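Local coordinates for PA1221 (Pseudomonas aeruginosa, PDB 4DG8), which belongs to the ANL superfamily of AMP-binding enzymes, also carries a phosphopantetheine attachment region, and is seen here with adenosine monophosphate bound, at residues H103-D108 with R121-R126; A167-S172 with G373-A378; I182-A187 with E313-T318. One frame throughout, in Å; residues are numbered along the deposited sequence.

Interaction 1. Residues H103-D108 with R121-R126; sequences HYLYID and RQVDCR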
ATOM      1  N   HIS A 103      16.956  -0.661   3.478  1.00 22.26           N
ATOM      2  CA  HIS A 103      15.532  -0.697   3.165  1.00 17.34           C
ATOM      3  C   HIS A 103      14.822   0.527   3.717  1.00 25.20           C
ATOM      4  O   HIS A 103      15.202   1.062   4.758  1.00 17.71           O
ATOM      5  CB  HIS A 103      14.839  -1.997   3.653  1.00 20.61           C
ATOM      6  CG  HIS A 103      15.185  -2.407   5.058  1.00 14.66           C
ATOM      7  ND1 HIS A 103      16.298  -3.160   5.359  1.00 20.19           N
ATOM      8  CD2 HIS A 103      14.525  -2.227   6.231  1.00 17.73           C
ATOM      9  CE1 HIS A 103      16.331  -3.405   6.660  1.00 17.38           C
ATOM     10  NE2 HIS A 103      15.266  -2.850   7.212  1.00 27.59           N
ATOM     11  N   TYR A 104      13.770   0.954   3.029  1.00 26.50           N
ATOM     12  CA  TYR A 104      13.130   2.208   3.382  1.00 20.24           C
ATOM     13  C   TYR A 104      11.847   2.023   4.163  1.00 23.98           C
ATOM     14  O   TYR A 104      11.172   0.992   4.076  1.00 23.29           O
ATOM     15  CB  TYR A 104      12.908   3.135   2.165  1.00 13.20           C
ATOM     16  CG  TYR A 104      12.039   2.614   1.033  1.00 18.77           C
ATOM     17  CD1 TYR A 104      10.644   2.637   1.125  1.00 10.93           C
ATOM     18  CD2 TYR A 104      12.617   2.164  -0.168  1.00 19.60           C
ATOM     19  CE1 TYR A 104       9.830   2.189   0.054  1.00 16.29           C
ATOM     20  CE2 TYR A 104      11.810   1.720  -1.248  1.00 20.74           C
ATOM     21  CZ  TYR A 104      10.422   1.735  -1.128  1.00 19.06           C
ATOM     22  OH  TYR A 104       9.618   1.287  -2.168  1.00 18.44           O
ATOM     23  N   LEU A 105      11.564   3.027   4.977  1.00 21.83           N
ATOM     24  CA  LEU A 105      10.352   3.074   5.786  1.00 23.86           C
ATOM     25  C   LEU A 105       9.768   4.476   5.736  1.00 20.28           C
ATOM     26  O   LEU A 105      10.493   5.456   5.977  1.00 20.39           O
ATOM     27  CB  LEU A 105      10.728   2.758   7.232  1.00 18.72           C
ATOM     28  CG  LEU A 105       9.693   3.049   8.301  1.00 19.85           C
ATOM     29  CD1 LEU A 105       8.464   2.151   8.122  1.00 16.09           C
ATOM     30  CD2 LEU A 105      10.335   2.862   9.677  1.00 19.91           C
ATOM     31  N   TYR A 106       8.472   4.598   5.451  1.00 20.69           N
ATOM     32  CA  TYR A 106       7.855   5.914   5.552  1.00 29.08           C
ATOM     33  C   TYR A 106       7.667   6.366   7.006  1.00 24.49           C
ATOM     34  O   TYR A 106       7.167   5.625   7.848  1.00 24.56           O
ATOM     35  CB  TYR A 106       6.520   6.045   4.792  1.00 32.14           C
ATOM     36  CG  TYR A 106       6.170   7.517   4.638  1.00 35.41           C
ATOM     37  CD1 TYR A 106       7.039   8.375   3.951  1.00 45.33           C
ATOM     38  CD2 TYR A 106       5.028   8.060   5.211  1.00 38.32           C
ATOM     39  CE1 TYR A 106       6.777   9.727   3.816  1.00 47.45           C
ATOM     40  CE2 TYR A 106       4.744   9.429   5.080  1.00 42.74           C
ATOM     41  CZ  TYR A 106       5.634  10.252   4.387  1.00 50.09           C
ATOM     42  OH  TYR A 106       5.395  11.597   4.236  1.00 56.74           O
ATOM     43  N   ILE A 107       8.055   7.600   7.290  1.00 26.34           N
ATOM     44  CA  ILE A 107       7.815   8.173   8.610  1.00 24.35           C
ATOM     45  C   ILE A 107       7.103   9.503   8.440  1.00 32.97           C
ATOM     46  O   ILE A 107       7.620  10.408   7.783  1.00 37.12           O
ATOM     47  CB  ILE A 107       9.127   8.386   9.400  1.00 34.87           C
ATOM     48  CG1 ILE A 107       9.816   7.049   9.693  1.00 27.89           C
ATOM     49  CG2 ILE A 107       8.846   9.125  10.715  1.00 32.27           C
ATOM     50  CD1 ILE A 107       9.057   6.166  10.675  1.00 29.18           C
ATOM     51  N   ASP A 108       5.907   9.620   9.009  1.00 28.40           N
ATOM     52  CA  ASP A 108       5.177  10.869   8.923  1.00 27.68           C
ATOM     53  C   ASP A 108       5.474  11.682  10.179  1.00 32.66           C
ATOM     54  O   ASP A 108       4.931  11.412  11.251  1.00 30.88           O
ATOM     55  CB  ASP A 108       3.676  10.572   8.796  1.00 23.99           C
ATOM     56  CG  ASP A 108       2.843  11.821   8.653  1.00 29.59           C
ATOM     57  OD1 ASP A 108       3.369  12.927   8.898  1.00 33.27           O
ATOM     58  OD2 ASP A 108       1.649  11.695   8.308  1.00 32.82           O
ATOM     59  N   ARG A 121      11.905   2.148  16.911  1.00 24.77           N
ATOM     60  CA  ARG A 121      12.468   1.093  17.745  1.00 27.92           C
ATOM     61  C   ARG A 121      12.070  -0.298  17.237  1.00 25.55           C
ATOM     62  O   ARG A 121      12.893  -1.209  17.197  1.00 28.01           O
ATOM     63  CB  ARG A 121      12.034   1.258  19.195  1.00 25.03           C
ATOM     64  CG  ARG A 121      12.899   0.486  20.198  1.00 28.44           C
ATOM     65  CD  ARG A 121      12.385   0.669  21.630  1.00 27.02           C
ATOM     66  NE  ARG A 121      11.066   0.068  21.833  1.00 26.49           N
ATOM     67  CZ  ARG A 121      10.869  -1.230  22.064  1.00 31.99           C
ATOM     68  NH1 ARG A 121      11.905  -2.054  22.119  1.00 34.79           N
ATOM     69  NH2 ARG A 121       9.643  -1.709  22.248  1.00 27.31           N
ATOM     70  N   GLN A 122      10.810  -0.465  16.851  1.00 28.88           N
ATOM     71  CA  GLN A 122      10.325  -1.783  16.445  1.00 29.55           C
ATOM     72  C   GLN A 122      11.174  -2.323  15.311  1.00 27.68           C
ATOM     73  O   GLN A 122      11.527  -3.500  15.312  1.00 25.10           O
ATOM     74  CB  GLN A 122       8.842  -1.763  16.040  1.00 25.67           C
ATOM     75  CG  GLN A 122       7.876  -1.690  17.216  1.00 23.15           C
ATOM     76  CD  GLN A 122       7.981  -2.916  18.131  1.00 32.70           C
ATOM     77  OE1 GLN A 122       7.968  -4.055  17.664  1.00 34.94           O
ATOM     78  NE2 GLN A 122       8.103  -2.681  19.434  1.00 35.17           N
ATOM     79  N   VAL A 123      11.462  -1.469  14.331  1.00 27.90           N
ATOM     80  CA  VAL A 123      12.289  -1.889  13.195  1.00 27.05           C
ATOM     81  C   VAL A 123      13.771  -1.471  13.182  1.00 29.44           C
ATOM     82  O   VAL A 123      14.460  -1.633  12.172  1.00 24.41           O
ATOM     83  CB  VAL A 123      11.628  -1.554  11.866  1.00 26.91           C
ATOM     84  CG1 VAL A 123      10.305  -2.288  11.795  1.00 30.94           C
ATOM     85  CG2 VAL A 123      11.440  -0.049  11.742  1.00 20.16           C
ATOM     86  N   ASP A 124      14.228  -0.868  14.269  1.00 30.27           N
ATOM     87  CA  ASP A 124      15.598  -0.377  14.356  1.00 30.30           C
ATOM     88  C   ASP A 124      15.924   0.614  13.225  1.00 24.11           C
ATOM     89  O   ASP A 124      16.993   0.567  12.621  1.00 25.63           O
ATOM     90  CB  ASP A 124      16.596  -1.541  14.409  1.00 29.50           C
ATOM     91  CG  ASP A 124      17.963  -1.109  14.900  1.00 33.87           C
ATOM     92  OD1 ASP A 124      18.044  -0.087  15.621  1.00 31.57           O
ATOM     93  OD2 ASP A 124      18.960  -1.787  14.568  1.00 34.47           O
ATOM     94  N   CYS A 125      15.000   1.536  12.961  1.00 25.95           N
ATOM     95  CA  CYS A 125      15.242   2.559  11.956  1.00 22.54           C
ATOM     96  C   CYS A 125      16.312   3.491  12.487  1.00 30.37           C
ATOM     97  O   CYS A 125      16.129   4.123  13.523  1.00 31.78           O
ATOM     98  CB  CYS A 125      13.971   3.350  11.680  1.00 16.06           C
ATOM     99  SG  CYS A 125      14.173   4.666  10.440  1.00 22.22           S
ATOM    100  N   ARG A 126      17.427   3.573  11.766  1.00 24.71           N
ATOM    101  CA  ARG A 126      18.626   4.228  12.287  1.00 33.90           C
ATOM    102  C   ARG A 126      18.638   5.735  12.061  1.00 33.30           C
ATOM    103  O   ARG A 126      19.251   6.476  12.810  1.00 30.91           O
ATOM    104  CB  ARG A 126      19.892   3.597  11.692  1.00 32.04           C
ATOM    105  CG  ARG A 126      19.927   2.059  11.751  1.00 30.70           C
ATOM    106  CD  ARG A 126      20.137   1.525  13.167  1.00 25.95           C
ATOM    107  NE  ARG A 126      21.489   1.803  13.654  1.00 22.79           N
ATOM    108  CZ  ARG A 126      22.577   1.131  13.289  1.00 29.77           C
ATOM    109  NH1 ARG A 126      22.483   0.120  12.432  1.00 29.98           N
ATOM    110  NH2 ARG A 126      23.762   1.467  13.793  1.00 26.58           N
TER
HETATM  111  O   HOH W   1      14.868  -3.505   9.977  1.00 31.16           O
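Leu105 meets Val123 and Cys125 in a small, buried apolar contact, where the C-terminal end of helix 113-123 lies against the central sheet of the AMP-binding part. The leucine stands on strand 103-106 with CG anti to the backbone N (chi1 167°), which carries one of its methyls out toward the end of the helix. There Leu105 CD2 meets Val123 CG2 tip to tip at 3.7 Å. The same methyl lies 4.2 Å from Cys125 CB, with the sulfur hardly farther off, so a single branch of the leucine serves both partners. Strand 103-106, helix 113-123 and strand 125-130 form a beta-alpha-beta crossover between parallel strands, with strand 79-83 lying between the two in the sheet. The chain turns from the helix into strand 125-130 through a Schellman motif: Asp124 has positive phi (57°), and a weak bond runs from Asp124 N to Arg121 O at 3.2 Å. On either side of Asp124, Val123 and Cys125 both point their CB toward the strand. A polar link runs beside the apolar one. Water 1 lies at the edge of the His103 ring, in its plane and 2.9 Å from NE2 of His103, and donates a hydrogen bond to Val123 O at 2.9 Å, joining the start of the strand to the backbone at the helix end. Val123 also packs on Ile169 and Phe171 of the neighbouring strand 166-172, while Leu105 rests on Cys79.

Interaction 2. Residues A167-S172 with G373-A378; sequences AYINFS and GYRNDA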
ATOM      1  N   ALA A 167      13.800  -4.683   0.666  1.00 22.53           N
ATOM      2  CA  ALA A 167      13.641  -3.348   0.080  1.00 23.17           C
ATOM      3  C   ALA A 167      12.950  -2.308   0.991  1.00 21.37           C
ATOM      4  O   ALA A 167      13.310  -1.120   1.027  1.00 18.97           O
ATOM      5  CB  ALA A 167      12.929  -3.442  -1.274  1.00 15.17           C
ATOM      6  N   TYR A 168      11.914  -2.730   1.691  1.00 18.72           N
ATOM      7  CA  TYR A 168      11.196  -1.767   2.526  1.00 22.20           C
ATOM      8  C   TYR A 168      10.382  -2.412   3.623  1.00 21.13           C
ATOM      9  O   TYR A 168      10.130  -3.623   3.606  1.00 17.56           O
ATOM     10  CB  TYR A 168      10.326  -0.808   1.680  1.00 19.19           C
ATOM     11  CG  TYR A 168       9.176  -1.445   0.933  1.00 17.64           C
ATOM     12  CD1 TYR A 168       7.995  -1.794   1.583  1.00 17.89           C
ATOM     13  CD2 TYR A 168       9.248  -1.650  -0.439  1.00 17.91           C
ATOM     14  CE1 TYR A 168       6.939  -2.372   0.890  1.00 20.64           C
ATOM     15  CE2 TYR A 168       8.194  -2.220  -1.142  1.00 21.28           C
ATOM     16  CZ  TYR A 168       7.044  -2.579  -0.481  1.00 26.93           C
ATOM     17  OH  TYR A 168       5.999  -3.139  -1.203  1.00 21.93           O
ATOM     18  N   ILE A 169       9.969  -1.589   4.575  1.00 23.78           N
ATOM     19  CA  ILE A 169       9.033  -2.016   5.596  1.00 24.20           C
ATOM     20  C   ILE A 169       7.740  -1.195   5.541  1.00 27.39           C
ATOM     21  O   ILE A 169       7.779   0.025   5.430  1.00 28.83           O
ATOM     22  CB  ILE A 169       9.650  -1.911   7.005  1.00 28.97           C
ATOM     23  CG1 ILE A 169      10.798  -2.907   7.130  1.00 26.67           C
ATOM     24  CG2 ILE A 169       8.562  -2.134   8.095  1.00 16.88           C
ATOM     25  CD1 ILE A 169      11.583  -2.809   8.405  1.00 29.99           C
ATOM     26  N   ASN A 170       6.598  -1.873   5.608  1.00 27.74           N
ATOM     27  CA  ASN A 170       5.309  -1.200   5.773  1.00 22.90           C
ATOM     28  C   ASN A 170       4.660  -1.693   7.044  1.00 22.55           C
ATOM     29  O   ASN A 170       4.558  -2.904   7.267  1.00 20.23           O
ATOM     30  CB  ASN A 170       4.360  -1.474   4.603  1.00 21.00           C
ATOM     31  CG  ASN A 170       4.717  -0.667   3.354  1.00 37.98           C
ATOM     32  OD1 ASN A 170       5.813  -0.094   3.247  1.00 39.38           O
ATOM     33  ND2 ASN A 170       3.793  -0.629   2.395  1.00 34.17           N
ATOM     34  N   PHE A 171       4.202  -0.776   7.884  1.00 22.73           N
ATOM     35  CA  PHE A 171       3.592  -1.205   9.141  1.00 25.81           C
ATOM     36  C   PHE A 171       2.116  -1.530   8.899  1.00 38.86           C
ATOM     37  O   PHE A 171       1.432  -0.831   8.138  1.00 28.72           O
ATOM     38  CB  PHE A 171       3.737  -0.131  10.214  1.00 23.44           C
ATOM     39  CG  PHE A 171       5.019  -0.224  11.004  1.00 31.00           C
ATOM     40  CD1 PHE A 171       5.157  -1.160  12.014  1.00 33.28           C
ATOM     41  CD2 PHE A 171       6.083   0.626  10.737  1.00 23.44           C
ATOM     42  CE1 PHE A 171       6.340  -1.248  12.749  1.00 34.74           C
ATOM     43  CE2 PHE A 171       7.267   0.547  11.475  1.00 24.76           C
ATOM     44  CZ  PHE A 171       7.395  -0.391  12.471  1.00 27.83           C
ATOM     45  N   SER A 172       1.642  -2.608   9.525  1.00 31.27           N
ATOM     46  CA  SER A 172       0.238  -2.976   9.443  1.00 33.10           C
ATOM     47  C   SER A 172      -0.450  -2.938  10.813  1.00 28.53           C
ATOM     48  O   SER A 172       0.045  -3.504  11.797  1.00 32.52           O
ATOM     49  CB  SER A 172       0.061  -4.352   8.796  1.00 34.38           C
ATOM     50  OG  SER A 172      -1.312  -4.706   8.756  1.00 39.50           O
ATOM     51  N   GLY A 373       8.657 -11.488   6.332  1.00 29.08           N
ATOM     52  CA  GLY A 373       7.840 -11.751   7.505  1.00 30.48           C
ATOM     53  C   GLY A 373       7.543 -10.484   8.281  1.00 28.68           C
ATOM     54  O   GLY A 373       7.712  -9.383   7.757  1.00 21.96           O
ATOM     55  N   TYR A 374       7.113 -10.627   9.529  1.00 26.86           N
ATOM     56  CA  TYR A 374       6.882  -9.447  10.352  1.00 25.98           C
ATOM     57  C   TYR A 374       8.172  -9.176  11.067  1.00 27.36           C
ATOM     58  O   TYR A 374       8.572  -9.930  11.946  1.00 26.02           O
ATOM     59  CB  TYR A 374       5.761  -9.683  11.354  1.00 29.58           C
ATOM     60  CG  TYR A 374       4.459  -9.988  10.676  1.00 29.31           C
ATOM     61  CD1 TYR A 374       3.767  -8.996   9.977  1.00 25.42           C
ATOM     62  CD2 TYR A 374       3.925 -11.264  10.713  1.00 24.62           C
ATOM     63  CE1 TYR A 374       2.578  -9.274   9.330  1.00 20.27           C
ATOM     64  CE2 TYR A 374       2.730 -11.552  10.074  1.00 27.10           C
ATOM     65  CZ  TYR A 374       2.066 -10.554   9.384  1.00 22.85           C
ATOM     66  OH  TYR A 374       0.878 -10.842   8.756  1.00 26.45           O
ATOM     67  N   ARG A 375       8.816  -8.082  10.682  1.00 25.96           N
ATOM     68  CA  ARG A 375      10.183  -7.817  11.093  1.00 25.20           C
ATOM     69  C   ARG A 375      10.269  -7.783  12.613  1.00 22.99           C
ATOM     70  O   ARG A 375      11.264  -8.204  13.212  1.00 30.27           O
ATOM     71  CB  ARG A 375      10.647  -6.487  10.489  1.00 26.97           C
ATOM     72  CG  ARG A 375      12.120  -6.195  10.676  1.00 30.08           C
ATOM     73  CD  ARG A 375      12.995  -7.050   9.741  1.00 31.90           C
ATOM     74  NE  ARG A 375      14.363  -6.568   9.843  1.00 24.00           N
ATOM     75  CZ  ARG A 375      15.426  -7.105   9.252  1.00 34.33           C
ATOM     76  NH1 ARG A 375      15.306  -8.175   8.465  1.00 30.47           N
ATOM     77  NH2 ARG A 375      16.616  -6.543   9.441  1.00 29.30           N
ATOM     78  N   ASN A 376       9.203  -7.285  13.227  1.00 23.15           N
ATOM     79  CA  ASN A 376       9.121  -7.148  14.673  1.00 26.55           C
ATOM     80  C   ASN A 376       8.317  -8.208  15.442  1.00 34.08           C
ATOM     81  O   ASN A 376       8.120  -8.059  16.656  1.00 29.60           O
ATOM     82  CB  ASN A 376       8.621  -5.745  15.032  1.00 27.64           C
ATOM     83  CG  ASN A 376       7.171  -5.549  14.689  1.00 29.64           C
ATOM     84  OD1 ASN A 376       6.640  -6.218  13.796  1.00 26.32           O
ATOM     85  ND2 ASN A 376       6.502  -4.647  15.419  1.00 23.92           N
ATOM     86  N   ASP A 377       7.777  -9.217  14.758  1.00 29.84           N
ATOM     87  CA  ASP A 377       7.070 -10.291  15.479  1.00 30.22           C
ATOM     88  C   ASP A 377       7.417 -11.675  14.915  1.00 29.31           C
ATOM     89  O   ASP A 377       6.818 -12.115  13.921  1.00 28.96           O
ATOM     90  CB  ASP A 377       5.564 -10.044  15.328  1.00 33.44           C
ATOM     91  CG  ASP A 377       4.713 -10.850  16.308  1.00 34.86           C
ATOM     92  OD1 ASP A 377       5.141 -11.932  16.763  1.00 33.94           O
ATOM     93  OD2 ASP A 377       3.595 -10.379  16.611  1.00 29.01           O
ATOM     94  N   ALA A 378       8.267 -12.410  15.620  1.00 33.22           N
ATOM     95  CA  ALA A 378       8.763 -13.684  15.110  1.00 38.53           C
ATOM     96  C   ALA A 378       7.668 -14.744  15.206  1.00 36.95           C
ATOM     97  O   ALA A 378       7.457 -15.521  14.273  1.00 36.16           O
ATOM     98  CB  ALA A 378      10.006 -14.132  15.898  1.00 34.03           C
TER
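Asn376 ND2, set at the edge of the Phe171 ring and near its plane, is held by two acceptors, Gln122 OE1 and Pro179 O. On the other side of the amide, OD1 accepts Ala181 N, so three bonds fix how the group is turned. Asn376 belongs to a type I beta turn from Tyr374 to Asp377, closed by Asp377 N to Tyr374 O at 3.0 Å. The turn leads from edge strand 373-374 of the mixed central sheet to helix 378-384, which Asp377 caps at its N terminus. Strand 180-185 lies between 373-374 and 166-172, so the two segments meet by reaching past it; Ile169 and Phe171 both also touch its Ala181. At the ring, Phe171 CE1 is 4.3 Å from Asn376 ND2, a loose van der Waals approach. Arg375 leaves the turn with CG anti to the backbone N (chi1 -171°), and the chain then bends at chi2 (75°). Its guanidinium travels on to bond with Gln372 OE1 through NH1, leaving the aliphatic root of the side chain over the isoleucine. The two chains cross at about a right angle, with Ile169 CD1 4.1 Å from Arg375 CG.

Interaction 3. Residues I182-A187 with E313-T318; sequences IACTHA and ENTTFT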
ATOM      1  N   ILE A 182       5.924  -5.263   8.183  1.00 25.03           N
ATOM      2  CA  ILE A 182       6.053  -6.213   7.080  1.00 28.54           C
ATOM      3  C   ILE A 182       7.278  -5.910   6.228  1.00 24.49           C
ATOM      4  O   ILE A 182       7.362  -4.853   5.620  1.00 26.21           O
ATOM      5  CB  ILE A 182       4.780  -6.222   6.202  1.00 17.92           C
ATOM      6  CG1 ILE A 182       3.588  -6.734   7.016  1.00 14.88           C
ATOM      7  CG2 ILE A 182       4.995  -7.050   4.920  1.00 20.17           C
ATOM      8  CD1 ILE A 182       2.205  -6.438   6.373  1.00 16.48           C
ATOM      9  N   ALA A 183       8.245  -6.825   6.199  1.00 25.73           N
ATOM     10  CA  ALA A 183       9.452  -6.567   5.403  1.00 24.79           C
ATOM     11  C   ALA A 183       9.308  -7.195   4.040  1.00 23.48           C
ATOM     12  O   ALA A 183       9.199  -8.413   3.905  1.00 23.00           O
ATOM     13  CB  ALA A 183      10.725  -7.051   6.105  1.00 17.49           C
ATOM     14  N   CYS A 184       9.285  -6.336   3.032  1.00 15.54           N
ATOM     15  CA  CYS A 184       9.125  -6.746   1.653  1.00 18.46           C
ATOM     16  C   CYS A 184      10.479  -6.705   0.942  1.00 23.72           C
ATOM     17  O   CYS A 184      11.353  -5.933   1.278  1.00 21.62           O
ATOM     18  CB  CYS A 184       8.093  -5.883   0.935  1.00 17.25           C
ATOM     19  SG  CYS A 184       6.388  -6.238   1.550  1.00 23.46           S
ATOM     20  N   THR A 185      10.613  -7.550  -0.060  1.00 18.94           N
ATOM     21  CA  THR A 185      11.890  -7.977  -0.585  1.00 21.39           C
ATOM     22  C   THR A 185      12.069  -7.290  -1.952  1.00 23.29           C
ATOM     23  O   THR A 185      11.092  -6.843  -2.539  1.00 17.08           O
ATOM     24  CB  THR A 185      11.781  -9.500  -0.699  1.00 22.16           C
ATOM     25  OG1 THR A 185      12.917 -10.150  -0.126  1.00 46.48           O
ATOM     26  CG2 THR A 185      11.505  -9.930  -2.103  1.00 13.85           C
ATOM     27  N   HIS A 186      13.305  -7.107  -2.407  1.00 24.01           N
ATOM     28  CA  HIS A 186      13.563  -6.682  -3.790  1.00 17.84           C
ATOM     29  C   HIS A 186      12.778  -7.520  -4.838  1.00 26.45           C
ATOM     30  O   HIS A 186      12.162  -6.970  -5.773  1.00 20.00           O
ATOM     31  CB  HIS A 186      15.072  -6.730  -4.101  1.00 25.16           C
ATOM     32  CG  HIS A 186      15.841  -5.531  -3.618  1.00 26.30           C
ATOM     33  ND1 HIS A 186      16.419  -4.624  -4.486  1.00 21.47           N
ATOM     34  CD2 HIS A 186      16.160  -5.114  -2.366  1.00 22.21           C
ATOM     35  CE1 HIS A 186      17.041  -3.683  -3.787  1.00 20.90           C
ATOM     36  NE2 HIS A 186      16.886  -3.949  -2.498  1.00 19.20           N
ATOM     37  N   ALA A 187      12.805  -8.843  -4.677  1.00 22.96           N
ATOM     38  CA  ALA A 187      12.049  -9.747  -5.545  1.00 27.57           C
ATOM     39  C   ALA A 187      10.552  -9.472  -5.575  1.00 26.41           C
ATOM     40  O   ALA A 187       9.929  -9.612  -6.620  1.00 24.59           O
ATOM     41  CB  ALA A 187      12.295 -11.205  -5.163  1.00 20.42           C
ATOM     42  N   GLU A 313       1.543  -8.435   2.938  1.00 18.40           N
ATOM     43  CA  GLU A 313       2.411  -9.596   3.145  1.00 18.18           C
ATOM     44  C   GLU A 313       2.806 -10.314   1.841  1.00 22.03           C
ATOM     45  O   GLU A 313       3.744 -11.135   1.820  1.00 21.58           O
ATOM     46  CB  GLU A 313       1.714 -10.608   4.076  1.00 22.27           C
ATOM     47  CG  GLU A 313       1.551 -10.164   5.532  1.00 21.95           C
ATOM     48  CD  GLU A 313       0.354  -9.225   5.758  1.00 31.44           C
ATOM     49  OE1 GLU A 313      -0.251  -8.724   4.769  1.00 27.45           O
ATOM     50  OE2 GLU A 313       0.018  -9.004   6.945  1.00 21.38           O
ATOM     51  N   ASN A 314       2.002 -10.120   0.803  1.00 20.60           N
ATOM     52  CA  ASN A 314       2.307 -10.595  -0.555  1.00 20.67           C
ATOM     53  C   ASN A 314       2.728  -9.495  -1.536  1.00 24.34           C
ATOM     54  O   ASN A 314       2.539  -9.627  -2.746  1.00 18.87           O
ATOM     55  CB  ASN A 314       1.296 -11.613  -1.098  1.00 17.91           C
ATOM     56  CG  ASN A 314       1.840 -12.425  -2.297  1.00 26.02           C
ATOM     57  OD1 ASN A 314       3.034 -12.739  -2.384  1.00 25.67           O
ATOM     58  ND2 ASN A 314       0.949 -12.757  -3.229  1.00 19.94           N
ATOM     59  N   THR A 315       3.125  -8.350  -0.989  1.00 21.68           N
ATOM     60  CA  THR A 315       3.698  -7.269  -1.794  1.00 24.67           C
ATOM     61  C   THR A 315       2.745  -6.681  -2.845  1.00 24.92           C
ATOM     62  O   THR A 315       2.845  -7.028  -4.027  1.00 21.83           O
ATOM     63  CB  THR A 315       5.054  -7.671  -2.451  1.00 18.88           C
ATOM     64  OG1 THR A 315       5.879  -8.343  -1.485  1.00 23.23           O
ATOM     65  CG2 THR A 315       5.806  -6.411  -2.994  1.00 12.28           C
ATOM     66  N   THR A 316       1.834  -5.795  -2.417  1.00 22.62           N
ATOM     67  CA  THR A 316       0.925  -5.143  -3.372  1.00 20.01           C
ATOM     68  C   THR A 316      -0.197  -6.023  -3.931  1.00 22.69           C
ATOM     69  O   THR A 316      -1.340  -5.910  -3.472  1.00 23.69           O
ATOM     70  CB  THR A 316       1.686  -4.384  -4.467  1.00 22.67           C
ATOM     71  OG1 THR A 316       2.692  -3.569  -3.850  1.00 19.85           O
ATOM     72  CG2 THR A 316       0.730  -3.490  -5.266  1.00 24.36           C
ATOM     73  N   PHE A 317       0.037  -6.682  -5.053  1.00 17.08           N
ATOM     74  CA  PHE A 317      -0.992  -7.522  -5.657  1.00 22.57           C
ATOM     75  C   PHE A 317      -0.726  -9.013  -5.499  1.00 26.86           C
ATOM     76  O   PHE A 317       0.411  -9.474  -5.516  1.00 26.21           O
ATOM     77  CB  PHE A 317      -1.109  -7.233  -7.159  1.00 21.19           C
ATOM     78  CG  PHE A 317      -1.620  -5.870  -7.482  1.00 18.16           C
ATOM     79  CD1 PHE A 317      -2.473  -5.207  -6.609  1.00 18.80           C
ATOM     80  CD2 PHE A 317      -1.279  -5.259  -8.694  1.00 18.66           C
ATOM     81  CE1 PHE A 317      -2.961  -3.945  -6.926  1.00 25.10           C
ATOM     82  CE2 PHE A 317      -1.758  -4.002  -9.005  1.00 22.13           C
ATOM     83  CZ  PHE A 317      -2.590  -3.339  -8.116  1.00 24.05           C
ATOM     84  N   THR A 318      -1.818  -9.754  -5.393  1.00 22.28           N
ATOM     85  CA  THR A 318      -1.812 -11.204  -5.367  1.00 27.84           C
ATOM     86  C   THR A 318      -2.530 -11.677  -6.631  1.00 28.16           C
ATOM     87  O   THR A 318      -1.999 -12.477  -7.390  1.00 27.47           O
ATOM     88  CB  THR A 318      -2.441 -11.757  -4.075  1.00 29.53           C
ATOM     89  OG1 THR A 318      -1.607 -11.390  -2.966  1.00 30.99           O
ATOM     90  CG2 THR A 318      -2.532 -13.261  -4.132  1.00 16.81           C
TER
HETATM   91  O   HOH W   2       8.262  -9.187  -0.637  1.00 17.68           O
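Glu313 begins the loop segment and meets Ile182 of strand 180-185 in a pairing of methyl and carboxylate. Its CB points away from the strand, but a bend at chi2 (81°) brings the carboxylate back across the isoleucine, and the two side chains cross at about a right angle. The methyl Ile182 CD1 sits over the flat face of the carboxylate, 3.4 Å from Glu313 CD. Lower on the same isoleucine, CG2 is 4.0 Å from Glu313 CA, so the branch packs against the backbone while the tip covers the acid. Glu313 ends the Tyr-Gly-Pro-Thr-Glu sequence characteristic of ANL enzymes, and its side chain lies about 5 Å from the bound adenosine monophosphate. At Asn314 the backbone O is held by Arg191 NH2. Thr315, with positive phi (63°), turns its side chain toward the strand, where OG1 lies 3.7 Å from Cys184 SG. That hydroxyl bonds to Gly369 O and also accepts from water 2 at 2.7 Å from Thr315 OG1. The water in turn accepts Thr185 N at 2.9 Å, bridging the loop to the residue just before helix 186-193. Thr316 N then bonds to Asp216 OD1, and Thr316 CG2 covers one face of the Phe317 ring, off toward its rim. Both carboxylate oxygens have polar partners, OE1 in a salt bridge with Arg428 NH1 and OE2 bonded to Tyr374 OH; with the isoleucine methyl over one face, the group's rotation is restricted within a buried setting.

How the interactions relate
Interaction 1 closes first, a short loop spanning helix 113-123, and is complete before either of the others opens. Strand 166-172 then begins interaction 2, whose loop of 200 residues does not close until segment 373-378. Interaction 3 is nested inside it: strand 180-185 follows directly after 166-172, and its partner 313-318 comes well before 373. All three reach the same mixed sheet, in which 103-106, 166-172, 180-185 and 373-374 are successive neighbours. Probable hydrogen bonds between strands join them, Tyr104 O with Ile169 N between interactions 1 and 2 and Ala167 N with Cys184 O between 2 and 3; interactions 1 and 3 do not touch. Together they connect the crossover helix, the sheet and the loop beside the nucleotide.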